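Local coordinates for VWFA domain-containing protein (Alicyclobacillus acidocaldarius subsp. acidocaldarius, PDB 3RAG) that is of unknown function but belongs to the von Willebrand factor type A family, whose Rossmann-like domains commonly bind a metal ion, at residues P27-A30 with A31-A34; R159-A162 with L163-K166. One frame throughout, in Å; residues are numbered along the deposited sequence.

Contact 1 comes first along the chain, on helix 27-36, and contact 2 follows on helix 151-165. Each lies within the crossover helix of a beta-alpha-beta unit, strands 10-17 and 40-46 flanking the first and strands 135-142 and 172-179 the second. All four strands run parallel in the same sheet, where 10-17 and 135-142 are neighbours. The contacts lie on opposite sides of the chain's centre, their own centres about 26 Å apart and their nearest atoms about 17 Å apart, so they do not touch. The two beta-alpha-beta units thus share one sheet, as in the alpha/beta architecture of von Willebrand A domains.

Contact 1: residues P27-A30 with A31-A34; sequences PVEA and ARRA
Glu29 and Arg32 form a salt bridge along one turn of helix 27-36, within a local contact at the start of the helix that links strand 10-17 to strand 40-46. Four successive i to i+4 backbone bonds frame it, from Ala31, Arg32, Arg33 and Ala34 back to Pro27, Val28, Glu29 and Ala30. Arg32 NH2 lies 2.6 Å from Glu29 OE1, which sits at the edge of the guanidinium in its plane; this pair is the salt bridge and a weak hydrogen bond (147°). The same nitrogen is 2.7 Å from Glu29 OE2 and only 2.9 Å from Glu29 CD, so it stands before both oxygens, so close to the carbon that the exact geometry is doubtful. The carboxylate and guanidinium planes are turned 44° apart. Arg32 sets off with CG anti to its own N (chi1 -169°), and a bend at chi3 folds the guanidinium back toward the first turn, bringing NH1 to 3.7 Å from Val28 CG1.

Arg33 takes another course. Its bent chain lays one guanidinium face over the preceding turn, with Ala30 CA 3.4 Å from NH2 and Glu29 O on the same face, while NH1 lies 3.8 Å from Glu29 CB. NH2 finds its charged partner in Asp219 of helix 214-232, tying the two helices together.

Pro27, Ala30, Ala31 and Ala34 are buried, and partly exposed Val28 touches Ser62 and Ala66 of helix 58-66. With Glu29 and Arg32 on the more exposed side, Ala31 and Ala34 against Val41 of the sheet and Ala30 against helix 214-232, this is an amphipathic crossover helix, the connection that builds the beta-alpha-beta unit of a Rossmann-like von Willebrand A fold.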
loop_
_atom_site.group_PDB
_atom_site.type_symbol
_atom_site.label_atom_id
_atom_site.label_comp_id
_atom_site.label_asym_id
_atom_site.label_seq_id
_atom_site.Cartn_x
_atom_site.Cartn_y
_atom_site.Cartn_z
ATOM N N PRO A 27 5.743 0.923 -14.473
ATOM C CA PRO A 27 5.128 0.520 -13.199
ATOM C C PRO A 27 3.631 0.243 -13.332
ATOM O O PRO A 27 3.050 -0.394 -12.453
ATOM C CB PRO A 27 5.366 1.741 -12.282
ATOM C CG PRO A 27 5.509 2.920 -13.251
ATOM C CD PRO A 27 6.253 2.308 -14.452
ATOM N N VAL A 28 2.992 0.744 -14.392
ATOM C CA VAL A 28 1.580 0.432 -14.568
ATOM C C VAL A 28 1.407 -1.080 -14.774
ATOM O O VAL A 28 0.518 -1.711 -14.202
ATOM C CB VAL A 28 0.952 1.256 -15.700
ATOM C CG1 VAL A 28 -0.540 0.868 -15.886
ATOM C CG2 VAL A 28 1.089 2.738 -15.356
ATOM N N GLU A 29 2.271 -1.656 -15.587
ATOM C CA GLU A 29 2.258 -3.100 -15.811
ATOM C C GLU A 29 2.615 -3.876 -14.540
ATOM O O GLU A 29 2.053 -4.944 -14.271
ATOM C CB GLU A 29 3.238 -3.439 -16.937
ATOM C CG GLU A 29 2.699 -4.392 -17.942
ATOM C CD GLU A 29 1.345 -3.951 -18.443
ATOM O OE1 GLU A 29 0.410 -4.782 -18.414
ATOM O OE2 GLU A 29 1.221 -2.773 -18.849
ATOM N N ALA A 30 3.564 -3.350 -13.765
ATOM C CA ALA A 30 3.937 -3.977 -12.497
ATOM C C ALA A 30 2.737 -4.042 -11.565
ATOM O O ALA A 30 2.498 -5.056 -10.895
ATOM C CB ALA A 30 5.109 -3.212 -11.829
ATOM N N ALA A 31 1.965 -2.952 -11.513
ATOM C CA ALA A 31 0.798 -2.917 -10.640
ATOM C C ALA A 31 -0.260 -3.890 -11.150
ATOM O O ALA A 31 -0.945 -4.544 -10.363
ATOM C CB ALA A 31 0.209 -1.499 -10.574
ATOM N N ARG A 32 -0.414 -3.959 -12.467
ATOM C CA ARG A 32 -1.395 -4.878 -13.061
ATOM C C ARG A 32 -1.021 -6.331 -12.694
ATOM O O ARG A 32 -1.882 -7.126 -12.309
ATOM C CB ARG A 32 -1.453 -4.677 -14.582
ATOM C CG ARG A 32 -2.611 -5.388 -15.277
ATOM C CD ARG A 32 -2.664 -4.970 -16.756
ATOM N NE ARG A 32 -3.126 -3.590 -16.876
ATOM C CZ ARG A 32 -2.485 -2.626 -17.522
ATOM N NH1 ARG A 32 -3.001 -1.404 -17.562
ATOM N NH2 ARG A 32 -1.342 -2.876 -18.138
ATOM N N ARG A 33 0.264 -6.671 -12.801
ATOM C CA ARG A 33 0.749 -7.982 -12.332
ATOM C C ARG A 33 0.445 -8.242 -10.865
ATOM O O ARG A 33 -0.042 -9.313 -10.499
ATOM C CB ARG A 33 2.262 -8.115 -12.522
ATOM C CG ARG A 33 2.696 -8.338 -13.950
ATOM C CD ARG A 33 4.187 -8.705 -14.031
ATOM N NE ARG A 33 5.093 -7.597 -13.718
ATOM C CZ ARG A 33 5.452 -6.649 -14.586
ATOM N NH1 ARG A 33 4.964 -6.643 -15.824
ATOM N NH2 ARG A 33 6.296 -5.695 -14.222
ATOM N N ALA A 34 0.774 -7.276 -10.013
ATOM C CA ALA A 34 0.479 -7.401 -8.584
ATOM C C ALA A 34 -0.995 -7.702 -8.324
ATOM O O ALA A 34 -1.327 -8.582 -7.515
ATOM C CB ALA A 34 0.900 -6.131 -7.845
#

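Contact 2: residues R159-A162 with L163-K166; sequences RDLA and LSLK
Backbone bonds from Leu163, Ser164 and Leu165 to Arg159, Asp160 and Leu161 carry the alpha-helical pattern through residues 159-165, in the C-terminal part of helix 151-165, and the bond from Lys166 N to Ala162 O is weak (132°). Over the Arg159 guanidinium lies the CD1 branch of Leu163, 3.5 Å from NH1 and offset toward the rim of that face. The arginine reaches it with an extended chain from CG to NE, and the two side chains cross obliquely.

On another side of the helix, Leu161 CD1 meets Leu165 CD1 at 3.9 Å. Both leucines also touch Leu137 of strand 135-142, which seats the helix on the sheet.

Ser164 turns its hydroxyl back along the helix: with chi1 at 76°, OG stands between its own N and carbonyl carbon and donates to Leu161 O at 2.8 Å. That carbonyl also accepts from Leu165 N, 3.0 Å away. Leu161 O is therefore gripped by two donors, and the serine hydroxyl spends its hydrogen on its own helix, beside Gln84 of helix 79-106.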
loop_
_atom_site.group_PDB
_atom_site.type_symbol
_atom_site.label_atom_id
_atom_site.label_comp_id
_atom_site.label_asym_id
_atom_site.label_seq_id
_atom_site.Cartn_x
_atom_site.Cartn_y
_atom_site.Cartn_z
ATOM N N ARG A 159 6.240 5.923 10.096
ATOM C CA ARG A 159 6.211 5.508 11.488
ATOM C C ARG A 159 4.787 5.637 12.036
ATOM O O ARG A 159 4.275 4.724 12.680
ATOM C CB ARG A 159 7.206 6.339 12.310
ATOM C CG ARG A 159 7.138 6.060 13.813
ATOM C CD ARG A 159 8.011 7.021 14.602
ATOM N NE ARG A 159 7.964 6.725 16.033
ATOM C CZ ARG A 159 7.082 7.258 16.875
ATOM N NH1 ARG A 159 6.174 8.123 16.429
ATOM N NH2 ARG A 159 7.107 6.930 18.161
ATOM N N ASP A 160 4.147 6.766 11.769
ATOM C CA ASP A 160 2.789 7.010 12.275
ATOM C C ASP A 160 1.773 6.037 11.678
ATOM O O ASP A 160 0.830 5.611 12.348
ATOM C CB ASP A 160 2.360 8.440 11.962
ATOM C CG ASP A 160 3.027 9.456 12.853
ATOM O OD1 ASP A 160 3.748 9.049 13.790
ATOM O OD2 ASP A 160 2.816 10.665 12.622
ATOM N N LEU A 161 1.961 5.686 10.413
ATOM C CA LEU A 161 1.048 4.759 9.761
ATOM C C LEU A 161 1.099 3.421 10.473
ATOM O O LEU A 161 0.067 2.841 10.820
ATOM C CB LEU A 161 1.404 4.599 8.276
ATOM C CG LEU A 161 0.667 3.536 7.454
ATOM C CD1 LEU A 161 -0.836 3.824 7.392
ATOM C CD2 LEU A 161 1.253 3.538 6.029
ATOM N N ALA A 162 2.313 2.923 10.696
ATOM C CA ALA A 162 2.477 1.632 11.322
ATOM C C ALA A 162 1.927 1.662 12.733
ATOM O O ALA A 162 1.289 0.707 13.180
ATOM C CB ALA A 162 3.965 1.201 11.316
ATOM N N LEU A 163 2.179 2.757 13.450
ATOM C CA LEU A 163 1.675 2.849 14.813
ATOM C C LEU A 163 0.145 2.825 14.823
ATOM O O LEU A 163 -0.468 2.166 15.669
ATOM C CB LEU A 163 2.213 4.091 15.526
ATOM C CG LEU A 163 3.711 4.036 15.859
ATOM C CD1 LEU A 163 4.131 5.303 16.574
ATOM C CD2 LEU A 163 4.069 2.813 16.695
ATOM N N SER A 164 -0.477 3.529 13.880
ATOM C CA SER A 164 -1.941 3.562 13.839
ATOM C C SER A 164 -2.541 2.195 13.486
ATOM O O SER A 164 -3.577 1.802 14.021
ATOM C CB SER A 164 -2.437 4.618 12.851
ATOM O OG SER A 164 -2.287 4.153 11.519
ATOM N N LEU A 165 -1.898 1.472 12.577
ATOM C CA LEU A 165 -2.374 0.147 12.188
ATOM C C LEU A 165 -2.225 -0.901 13.289
ATOM O O LEU A 165 -2.967 -1.893 13.322
ATOM C CB LEU A 165 -1.682 -0.327 10.898
ATOM C CG LEU A 165 -1.968 0.514 9.650
ATOM C CD1 LEU A 165 -1.039 0.092 8.521
ATOM C CD2 LEU A 165 -3.460 0.435 9.186
ATOM N N LYS A 166 -1.291 -0.685 14.208
ATOM C CA LYS A 166 -1.029 -1.655 15.259
ATOM C C LYS A 166 -2.189 -1.727 16.262
ATOM O O LYS A 166 -2.288 -2.672 17.024
ATOM C CB LYS A 166 0.289 -1.328 15.978
ATOM C CG LYS A 166 1.026 -2.546 16.527
ATOM C CD LYS A 166 2.488 -2.237 16.917
ATOM C CE LYS A 166 2.568 -1.244 18.072
ATOM N NZ LYS A 166 3.938 -1.158 18.674
#